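Local coordinates for particle-associated lyase (Acinetobacter bacteriophage AP22, PDB 4Y9V), which probably degrades the capsular polysaccharide of Acinetobacter baumannii as a trimeric phage tailspike lyase, and binds a capsular saccharide, at residues A[209-214]-A[227-232]; A[155-160]-A[198-203]; A[530-535]-A[606-611]. All blocks are in the same frame, centred on the assembly; numbering follows the deposited sequence. Where two conformers were deposited one is given.

Contact 1 (A[209-214]-A[227-232]); sequences INFKFN and VPLVID. With EDO (1,2-ethanediol), chain E.
Leu229 reaches between the rings of Phe211 and Phe213, one methyl to each. Its CG lies opposite the backbone N (chi1 175°), and from there CD1 meets Phe211 CE2 at 3.8 Å while CD2 meets Phe213 CE1 at 3.7 Å. Both methyls come obliquely to their rings. Phe213 has CG wedged between its N and carbonyl carbon (chi1 51°), a turn that presents the ring edge to Ile231. That isoleucine lies beside Leu229 on the same strand, its CD1 near the plane of the Phe213 ring and 4.3 Å from CE1. An ethanediol, probably from the crystallisation liquor, sits beside Ile231 CG2; its O1 accepts a straight bond from Phe211 N (2.9 Å, 174°) and donates to Ile209 O at 2.9 Å. With the strand axes 9.7 Å apart, side chains rather than backbone pairing join the strands, consistent with two different sheets of a pectin lyase-like beta-helix facing each other across its buried interior. Strand 211-213 is outermost, within this chain, in a parallel sheet, next to 96-100, whereas 229-232 lies between strands 113-125 and 250-255, and Phe92 packs against Phe211.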
loop_
_atom_site.group_PDB
_atom_site.type_symbol
_atom_site.label_atom_id
_atom_site.label_comp_id
_atom_site.label_asym_id
_atom_site.label_seq_id
_atom_site.Cartn_x
_atom_site.Cartn_y
_atom_site.Cartn_z
ATOM N N ILE A 209 19.156 10.554 24.068
ATOM C CA ILE A 209 20.469 9.912 23.879
ATOM C C ILE A 209 20.637 9.489 22.420
ATOM O O ILE A 209 19.690 9.056 21.769
ATOM C CB ILE A 209 20.627 8.698 24.807
ATOM C CG1 ILE A 209 22.104 8.240 24.853
ATOM C CG2 ILE A 209 19.699 7.522 24.448
ATOM C CD1 ILE A 209 22.399 7.211 25.945
ATOM N N ASN A 210 21.900 9.555 21.936
ATOM C CA ASN A 210 22.268 9.038 20.627
ATOM C C ASN A 210 23.260 7.863 20.808
ATOM O O ASN A 210 24.478 8.064 20.867
ATOM C CB ASN A 210 22.835 10.138 19.723
ATOM C CG ASN A 210 22.912 9.684 18.274
ATOM O OD1 ASN A 210 22.711 8.530 17.984
ATOM N ND2 ASN A 210 23.204 10.599 17.357
ATOM N N PHE A 211 22.709 6.672 20.957
ATOM C CA PHE A 211 23.417 5.428 21.174
ATOM C C PHE A 211 23.430 4.664 19.867
ATOM O O PHE A 211 22.365 4.334 19.354
ATOM C CB PHE A 211 22.724 4.632 22.265
ATOM C CG PHE A 211 23.368 3.291 22.531
ATOM C CD1 PHE A 211 24.479 3.199 23.338
ATOM C CD2 PHE A 211 22.873 2.114 21.983
ATOM C CE1 PHE A 211 25.110 1.982 23.600
ATOM C CE2 PHE A 211 23.449 0.901 22.240
ATOM C CZ PHE A 211 24.584 0.836 23.055
ATOM N N LYS A 212 24.616 4.431 19.314
ATOM C CA LYS A 212 24.792 3.889 17.958
ATOM C C LYS A 212 25.612 2.624 17.978
ATOM O O LYS A 212 26.514 2.436 18.808
ATOM C CB LYS A 212 25.524 4.934 17.053
ATOM C CG LYS A 212 24.720 6.223 16.959
ATOM C CD LYS A 212 25.399 7.134 15.967
ATOM C CE LYS A 212 25.319 6.652 14.517
ATOM N NZ LYS A 212 25.850 7.754 13.603
ATOM N N PHE A 213 25.348 1.775 16.984
ATOM C CA PHE A 213 26.161 0.590 16.767
ATOM C C PHE A 213 25.963 0.161 15.317
ATOM O O PHE A 213 24.857 0.221 14.780
ATOM C CB PHE A 213 25.799 -0.559 17.717
ATOM C CG PHE A 213 24.319 -0.897 17.759
ATOM C CD1 PHE A 213 23.516 -0.237 18.664
ATOM C CD2 PHE A 213 23.751 -1.844 16.942
ATOM C CE1 PHE A 213 22.169 -0.496 18.750
ATOM C CE2 PHE A 213 22.396 -2.117 17.014
ATOM C CZ PHE A 213 21.591 -1.424 17.899
ATOM N N ASN A 214 27.034 -0.328 14.699
ATOM C CA ASN A 214 26.944 -0.978 13.411
ATOM C C ASN A 214 26.367 -2.388 13.532
ATOM O O ASN A 214 25.633 -2.871 12.651
ATOM C CB ASN A 214 28.301 -1.029 12.714
ATOM C CG ASN A 214 29.332 -1.826 13.469
ATOM O OD1 ASN A 214 29.393 -1.792 14.693
ATOM N ND2 ASN A 214 30.164 -2.599 12.777
ATOM N N VAL A 227 16.301 -7.143 29.469
ATOM C CA VAL A 227 16.266 -7.149 28.009
ATOM C C VAL A 227 17.684 -6.894 27.519
ATOM O O VAL A 227 18.335 -5.956 28.001
ATOM C CB VAL A 227 15.263 -6.090 27.520
ATOM C CG1 VAL A 227 15.257 -6.025 25.997
ATOM C CG2 VAL A 227 13.862 -6.406 28.061
ATOM N N PRO A 228 18.222 -7.692 26.592
ATOM C CA PRO A 228 19.614 -7.500 26.208
ATOM C C PRO A 228 19.999 -6.099 25.799
ATOM O O PRO A 228 21.062 -5.615 26.156
ATOM C CB PRO A 228 19.746 -8.560 25.082
ATOM C CG PRO A 228 18.798 -9.646 25.454
ATOM C CD PRO A 228 17.663 -8.950 26.079
ATOM N N LEU A 229 19.125 -5.435 25.011
ATOM C CA LEU A 229 19.303 -4.012 24.747
ATOM C C LEU A 229 17.938 -3.311 24.878
ATOM O O LEU A 229 16.958 -3.710 24.240
ATOM C CB LEU A 229 19.844 -3.730 23.370
ATOM C CG LEU A 229 19.948 -2.233 22.980
ATOM C CD1 LEU A 229 20.899 -1.469 23.879
ATOM C CD2 LEU A 229 20.321 -2.109 21.521
ATOM N N VAL A 230 17.932 -2.235 25.665
ATOM C CA VAL A 230 16.854 -1.251 25.671
ATOM C C VAL A 230 17.461 0.078 25.194
ATOM O O VAL A 230 18.511 0.488 25.684
ATOM C CB VAL A 230 16.219 -1.064 27.048
ATOM C CG1 VAL A 230 15.020 -0.082 26.936
ATOM C CG2 VAL A 230 15.797 -2.398 27.648
ATOM N N ILE A 231 16.756 0.745 24.263
ATOM C CA ILE A 231 17.021 2.135 23.893
ATOM C C ILE A 231 15.797 2.928 24.334
ATOM O O ILE A 231 14.686 2.584 23.946
ATOM C CB ILE A 231 17.276 2.293 22.396
ATOM C CG1 ILE A 231 18.461 1.477 21.929
ATOM C CG2 ILE A 231 17.394 3.758 22.023
ATOM C CD1 ILE A 231 18.655 1.425 20.432
ATOM N N ASP A 232 16.021 3.956 25.164
ATOM C CA ASP A 232 14.956 4.680 25.841
ATOM C C ASP A 232 15.188 6.177 25.667
ATOM O O ASP A 232 16.321 6.646 25.833
ATOM C CB ASP A 232 14.972 4.250 27.307
ATOM C CG ASP A 232 13.799 4.620 28.174
ATOM O OD1 ASP A 232 12.984 5.474 27.822
ATOM O OD2 ASP A 232 13.695 3.960 29.279
HETATM C C1 EDO E . 19.385 5.846 19.589
HETATM O O1 EDO E . 19.877 6.360 20.820
HETATM C C2 EDO E . 20.000 6.636 18.459
HETATM O O2 EDO E . 19.507 7.970 18.556
#

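Contact 2 (A[155-160]-A[198-203]); sequences YCTDDF and SENIVI
The amide of Asn200 and the carboxylate of Asp158 meet at an angle, their planes 57° apart and the side chains crossing at about a right angle, and Asn200 ND2 donates to Asp158 OD1 at 2.9 Å (169°). They border the end of an antiparallel ladder in the Ig-like domain, where strand 151-156 runs beside 201-207. The acceptor lies almost in the amide plane, and OD1 offers its syn lone pair, so the bond is well directed at both ends for the carboxylate conformer described. A third flat group, the Tyr155 ring, turns away from 198-203 and leaves only CB beside Val202 CG2; its hydroxyl bonds to Arg170, and Leu310 also touches the side chain.

In the ladder, Tyr155 and Val202 form a hydrogen-bonded pair, Tyr155 N to Val202 O at 3.0 Å and Val202 N to Tyr155 O at 2.9 Å. Cys156 and Ile201 follow as a non-hydrogen-bonded pair, their side chains on the other face of the sheet. The Ile201 chain bends back to bring CD1 within 3.6 Å of Cys156 CB.

Past the strands the pairing persists: Thr157 N donates to Asn200 O at 3.0 Å. Asn200 is the centre of an inverse gamma turn, closed by a weak bond from Ile201 N to Glu199 O, where the regular ladder stops. Asp158 OD2 receives a weak bond from Asn200 N as well, so the carboxylate spans both the side chain and the backbone of one residue. Glu199 instead pairs with Lys171. Beside the turn, Thr157 OG1 stands between its own N and carbonyl carbon and comes to 3.3 Å from Asn200 CB.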
loop_
_atom_site.group_PDB
_atom_site.type_symbol
_atom_site.label_atom_id
_atom_site.label_comp_id
_atom_site.label_asym_id
_atom_site.label_seq_id
_atom_site.Cartn_x
_atom_site.Cartn_y
_atom_site.Cartn_z
ATOM N N TYR A 155 1.574 14.280 29.556
ATOM C CA TYR A 155 1.294 12.999 30.203
ATOM C C TYR A 155 0.306 13.175 31.330
ATOM O O TYR A 155 0.475 14.043 32.187
ATOM C CB TYR A 155 2.603 12.354 30.734
ATOM C CG TYR A 155 2.428 10.945 31.254
ATOM C CD1 TYR A 155 2.296 9.867 30.393
ATOM C CD2 TYR A 155 2.359 10.696 32.613
ATOM C CE1 TYR A 155 2.121 8.580 30.849
ATOM C CE2 TYR A 155 2.198 9.396 33.088
ATOM C CZ TYR A 155 2.082 8.338 32.219
ATOM O OH TYR A 155 1.923 7.080 32.749
ATOM N N CYS A 156 -0.725 12.336 31.318
ATOM C CA CYS A 156 -1.703 12.297 32.417
ATOM C C CYS A 156 -1.315 11.206 33.397
ATOM O O CYS A 156 -1.221 10.049 33.050
ATOM C CB CYS A 156 -3.077 12.014 31.839
ATOM S SG CYS A 156 -4.374 11.938 33.112
ATOM N N THR A 157 -1.127 11.619 34.675
ATOM C CA THR A 157 -0.677 10.661 35.679
ATOM C C THR A 157 -1.778 9.783 36.233
ATOM O O THR A 157 -1.490 8.840 36.975
ATOM C CB THR A 157 0.066 11.412 36.807
ATOM O OG1 THR A 157 -0.782 12.394 37.370
ATOM C CG2 THR A 157 1.312 12.119 36.310
ATOM N N ASP A 158 -3.032 10.058 35.882
ATOM C CA ASP A 158 -4.199 9.318 36.370
ATOM C C ASP A 158 -4.329 7.970 35.676
ATOM O O ASP A 158 -4.335 7.846 34.433
ATOM C CB ASP A 158 -5.439 10.173 36.197
ATOM C CG ASP A 158 -5.398 11.555 36.830
ATOM O OD1 ASP A 158 -4.933 11.631 37.980
ATOM O OD2 ASP A 158 -5.732 12.610 36.205
ATOM N N ASP A 159 -4.494 6.900 36.461
ATOM C CA ASP A 159 -4.717 5.565 35.941
ATOM C C ASP A 159 -5.947 5.540 35.015
ATOM O O ASP A 159 -6.940 6.235 35.222
ATOM C CB ASP A 159 -4.931 4.560 37.066
ATOM C CG ASP A 159 -3.697 4.235 37.855
ATOM O OD1 ASP A 159 -2.603 4.760 37.549
ATOM O OD2 ASP A 159 -3.811 3.395 38.768
ATOM N N PHE A 160 -5.848 4.691 33.984
ATOM C CA PHE A 160 -6.930 4.411 33.049
ATOM C C PHE A 160 -7.296 5.639 32.200
ATOM O O PHE A 160 -8.314 5.627 31.529
ATOM C CB PHE A 160 -8.206 3.864 33.717
ATOM C CG PHE A 160 -7.998 2.610 34.521
ATOM C CD1 PHE A 160 -7.885 1.381 33.897
ATOM C CD2 PHE A 160 -7.960 2.642 35.911
ATOM C CE1 PHE A 160 -7.773 0.215 34.639
ATOM C CE2 PHE A 160 -7.814 1.479 36.645
ATOM C CZ PHE A 160 -7.729 0.245 36.013
ATOM N N SER A 198 -7.881 20.929 34.184
ATOM C CA SER A 198 -8.383 20.372 35.403
ATOM C C SER A 198 -7.877 18.979 35.720
ATOM O O SER A 198 -8.025 18.505 36.862
ATOM C CB SER A 198 -9.940 20.336 35.350
ATOM O OG SER A 198 -10.409 19.453 34.343
ATOM N N GLU A 199 -7.352 18.261 34.762
ATOM C CA GLU A 199 -6.832 16.926 34.886
ATOM C C GLU A 199 -5.369 16.994 35.400
ATOM O O GLU A 199 -4.738 18.048 35.385
ATOM C CB GLU A 199 -6.901 16.146 33.547
ATOM C CG GLU A 199 -8.369 15.822 33.164
ATOM C CD GLU A 199 -8.536 15.366 31.740
ATOM O OE1 GLU A 199 -7.655 15.577 30.907
ATOM O OE2 GLU A 199 -9.614 14.787 31.457
ATOM N N ASN A 200 -4.813 15.854 35.822
ATOM C CA ASN A 200 -3.441 15.758 36.260
ATOM C C ASN A 200 -2.502 15.585 35.053
ATOM O O ASN A 200 -2.077 14.491 34.744
ATOM C CB ASN A 200 -3.221 14.634 37.244
ATOM C CG ASN A 200 -3.729 15.006 38.601
ATOM O OD1 ASN A 200 -3.363 16.091 39.103
ATOM N ND2 ASN A 200 -4.501 14.165 39.228
ATOM N N ILE A 201 -2.310 16.700 34.337
ATOM C CA ILE A 201 -1.510 16.722 33.107
ATOM C C ILE A 201 -0.199 17.412 33.348
ATOM O O ILE A 201 -0.129 18.619 33.623
ATOM C CB ILE A 201 -2.243 17.417 31.948
ATOM C CG1 ILE A 201 -3.671 16.975 31.750
ATOM C CG2 ILE A 201 -1.408 17.254 30.666
ATOM C CD1 ILE A 201 -3.845 15.486 31.485
ATOM N N VAL A 202 0.894 16.662 33.291
ATOM C CA VAL A 202 2.232 17.163 33.478
ATOM C C VAL A 202 2.878 17.325 32.100
ATOM O O VAL A 202 2.525 16.653 31.129
ATOM C CB VAL A 202 3.083 16.291 34.406
ATOM C CG1 VAL A 202 2.358 16.139 35.752
ATOM C CG2 VAL A 202 3.397 14.937 33.812
ATOM N N ILE A 203 3.868 18.236 32.051
ATOM C CA ILE A 203 4.654 18.504 30.861
ATOM C C ILE A 203 6.124 18.165 31.190
ATOM O O ILE A 203 6.706 18.775 32.092
ATOM C CB ILE A 203 4.535 19.955 30.400
ATOM C CG1 ILE A 203 3.083 20.410 30.200
ATOM C CG2 ILE A 203 5.369 20.199 29.152
ATOM C CD1 ILE A 203 2.309 19.645 29.135
#

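Contact 3 (A[530-535]-A[606-611]); sequences VTSAVN and KKVVTP
At the far end of strand 518-531, in the C-terminal Ig-like domain, residues 532-535 run beside the loop that joins strands 597-604 and 613-623, meeting it at Val608 and Pro611. The direct bond between the segments is Asn535 N to Val608 O, 2.8 Å and close to straight at 165°. Water 1 donates to the same carbonyl oxygen at 2.8 Å and to Asn535 OD1 at 2.7 Å, so that it bridges the Val608 carbonyl and the Asn535 amide oxygen. Water 2 donates to OD1 too, at 2.7 Å, and accepts from Lys607 NZ at 2.8 Å. The lysine lies alongside the asparagine, pointing the same way, its chain extended beyond CG.

Elsewhere, methyls pack against backbone and hydroxyl oxygens. Val608 places CG1 anti to its N (chi1 170°), 3.5 Å from Ala533 O and next to Ser532 OG. Val534 CG2 touches Val609 O and makes an apolar contact with Pro611 CD, while Pro611 CB rests 3.3 Å from Ser532 O. Ser532 OG takes the N-H of Lys612 just beyond, and Lys607 N bonds to Glu581 of the second subunit.

The Val608 carbonyl is shared between a backbone N-H and a water, and Asn535 OD1 takes two waters, so the joint is partly water-mediated; the water between the amide and Lys607 would probably be polarised by the ammonium charge.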
loop_
_atom_site.group_PDB
_atom_site.type_symbol
_atom_site.label_atom_id
_atom_site.label_comp_id
_atom_site.label_asym_id
_atom_site.label_seq_id
_atom_site.Cartn_x
_atom_site.Cartn_y
_atom_site.Cartn_z
ATOM N N VAL A 530 -41.767 -19.221 -16.191
ATOM C CA VAL A 530 -43.053 -19.766 -15.739
ATOM C C VAL A 530 -43.899 -20.063 -16.973
ATOM O O VAL A 530 -43.720 -19.473 -18.042
ATOM C CB VAL A 530 -43.794 -18.837 -14.771
ATOM C CG1 VAL A 530 -42.991 -18.660 -13.491
ATOM C CG2 VAL A 530 -44.144 -17.512 -15.402
ATOM N N THR A 531 -44.835 -20.975 -16.780
ATOM C CA THR A 531 -45.821 -21.307 -17.831
ATOM C C THR A 531 -47.196 -21.222 -17.207
ATOM O O THR A 531 -47.496 -21.885 -16.208
ATOM C CB THR A 531 -45.549 -22.704 -18.394
ATOM O OG1 THR A 531 -44.243 -22.721 -19.022
ATOM C CG2 THR A 531 -46.582 -23.071 -19.447
ATOM N N SER A 532 -48.045 -20.369 -17.756
ATOM C CA SER A 532 -49.413 -20.277 -17.284
ATOM C C SER A 532 -50.185 -21.540 -17.672
ATOM O O SER A 532 -49.836 -22.262 -18.573
ATOM C CB SER A 532 -50.087 -19.020 -17.793
ATOM O OG SER A 532 -50.163 -19.092 -19.206
ATOM N N ALA A 533 -51.249 -21.791 -16.877
ATOM C CA ALA A 533 -52.131 -22.915 -17.149
ATOM C C ALA A 533 -53.545 -22.395 -17.359
ATOM O O ALA A 533 -53.948 -21.327 -16.856
ATOM C CB ALA A 533 -52.140 -23.856 -15.957
ATOM N N VAL A 534 -54.328 -23.168 -18.121
ATOM C CA VAL A 534 -55.732 -22.818 -18.381
ATOM C C VAL A 534 -56.436 -22.595 -17.051
ATOM O O VAL A 534 -56.293 -23.385 -16.087
ATOM C CB VAL A 534 -56.420 -23.924 -19.216
ATOM C CG1 VAL A 534 -57.901 -23.613 -19.392
ATOM C CG2 VAL A 534 -55.767 -24.040 -20.577
ATOM N N ASN A 535 -57.177 -21.512 -16.996
ATOM C CA ASN A 535 -57.973 -21.083 -15.847
ATOM C C ASN A 535 -57.157 -20.393 -14.769
ATOM O O ASN A 535 -57.733 -19.948 -13.755
ATOM C CB ASN A 535 -58.885 -22.169 -15.249
ATOM C CG ASN A 535 -59.883 -22.665 -16.249
ATOM O OD1 ASN A 535 -60.441 -21.859 -17.027
ATOM N ND2 ASN A 535 -60.109 -23.968 -16.258
ATOM N N LYS A 606 -57.820 -11.216 -16.567
ATOM C CA LYS A 606 -58.893 -12.150 -16.958
ATOM C C LYS A 606 -58.145 -13.477 -17.097
ATOM O O LYS A 606 -57.018 -13.587 -17.596
ATOM C CB LYS A 606 -59.708 -11.727 -18.170
ATOM C CG LYS A 606 -58.910 -11.620 -19.426
ATOM C CD LYS A 606 -59.791 -11.739 -20.643
ATOM C CE LYS A 606 -59.316 -11.171 -21.935
ATOM N NZ LYS A 606 -60.364 -11.150 -23.020
ATOM N N LYS A 607 -58.851 -14.501 -16.627
ATOM C CA LYS A 607 -58.281 -15.803 -16.410
ATOM C C LYS A 607 -57.751 -16.357 -17.731
ATOM O O LYS A 607 -58.286 -16.130 -18.824
ATOM C CB LYS A 607 -59.242 -16.779 -15.748
ATOM C CG LYS A 607 -60.250 -17.454 -16.527
ATOM C CD LYS A 607 -61.117 -18.382 -15.672
ATOM C CE LYS A 607 -62.323 -18.825 -16.533
ATOM N NZ LYS A 607 -63.125 -19.761 -15.738
ATOM N N VAL A 608 -56.676 -17.128 -17.622
ATOM C CA VAL A 608 -55.963 -17.615 -18.767
ATOM C C VAL A 608 -56.777 -18.634 -19.555
ATOM O O VAL A 608 -57.396 -19.529 -18.989
ATOM C CB VAL A 608 -54.608 -18.237 -18.328
ATOM C CG1 VAL A 608 -53.890 -18.971 -19.385
ATOM C CG2 VAL A 608 -53.709 -17.092 -17.760
ATOM N N VAL A 609 -56.703 -18.505 -20.892
ATOM C CA VAL A 609 -57.275 -19.425 -21.848
ATOM C C VAL A 609 -56.197 -20.229 -22.556
ATOM O O VAL A 609 -56.412 -21.398 -22.849
ATOM C CB VAL A 609 -58.177 -18.656 -22.821
ATOM C CG1 VAL A 609 -58.602 -19.547 -24.002
ATOM C CG2 VAL A 609 -59.391 -18.073 -22.136
ATOM N N THR A 610 -55.056 -19.618 -22.878
ATOM C CA THR A 610 -54.001 -20.249 -23.638
ATOM C C THR A 610 -52.731 -20.257 -22.803
ATOM O O THR A 610 -52.233 -19.157 -22.448
ATOM C CB THR A 610 -53.716 -19.437 -24.938
ATOM O OG1 THR A 610 -54.926 -19.304 -25.682
ATOM C CG2 THR A 610 -52.695 -20.072 -25.850
ATOM N N PRO A 611 -52.162 -21.382 -22.495
ATOM C CA PRO A 611 -50.870 -21.419 -21.762
ATOM C C PRO A 611 -49.797 -20.631 -22.538
ATOM O O PRO A 611 -49.690 -20.748 -23.762
ATOM C CB PRO A 611 -50.520 -22.911 -21.713
ATOM C CG PRO A 611 -51.881 -23.579 -21.698
ATOM C CD PRO A 611 -52.662 -22.771 -22.730
HETATM O O HOH W 1 -60.057 -20.322 -19.262
HETATM O O HOH W 2 -63.086 -22.037 -17.414
#

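Along the chain the contacts come in series: contact 2 (155-203), then contact 1, then contact 3. Strand 201-207 of contact 2 is followed directly by 211-213 of contact 1, and both 201-207 and 229-232 pair with strand 113-125, although the two contact centres are 29 Å apart. Contact 1 belongs to the beta-helix-like body, as its parallel sheets indicate, and contact 2 to the Ig-like unit projecting from it; the bound glycan is lined by Tyr168 and Tyr169 from the Ig-like unit and Phe249 and His337 from the body. The centre of contact 3 lies about 87 Å from that of contact 1 and about 80 Å from that of contact 2, beyond the chain's centre in a separate Ig-like domain, away from that site.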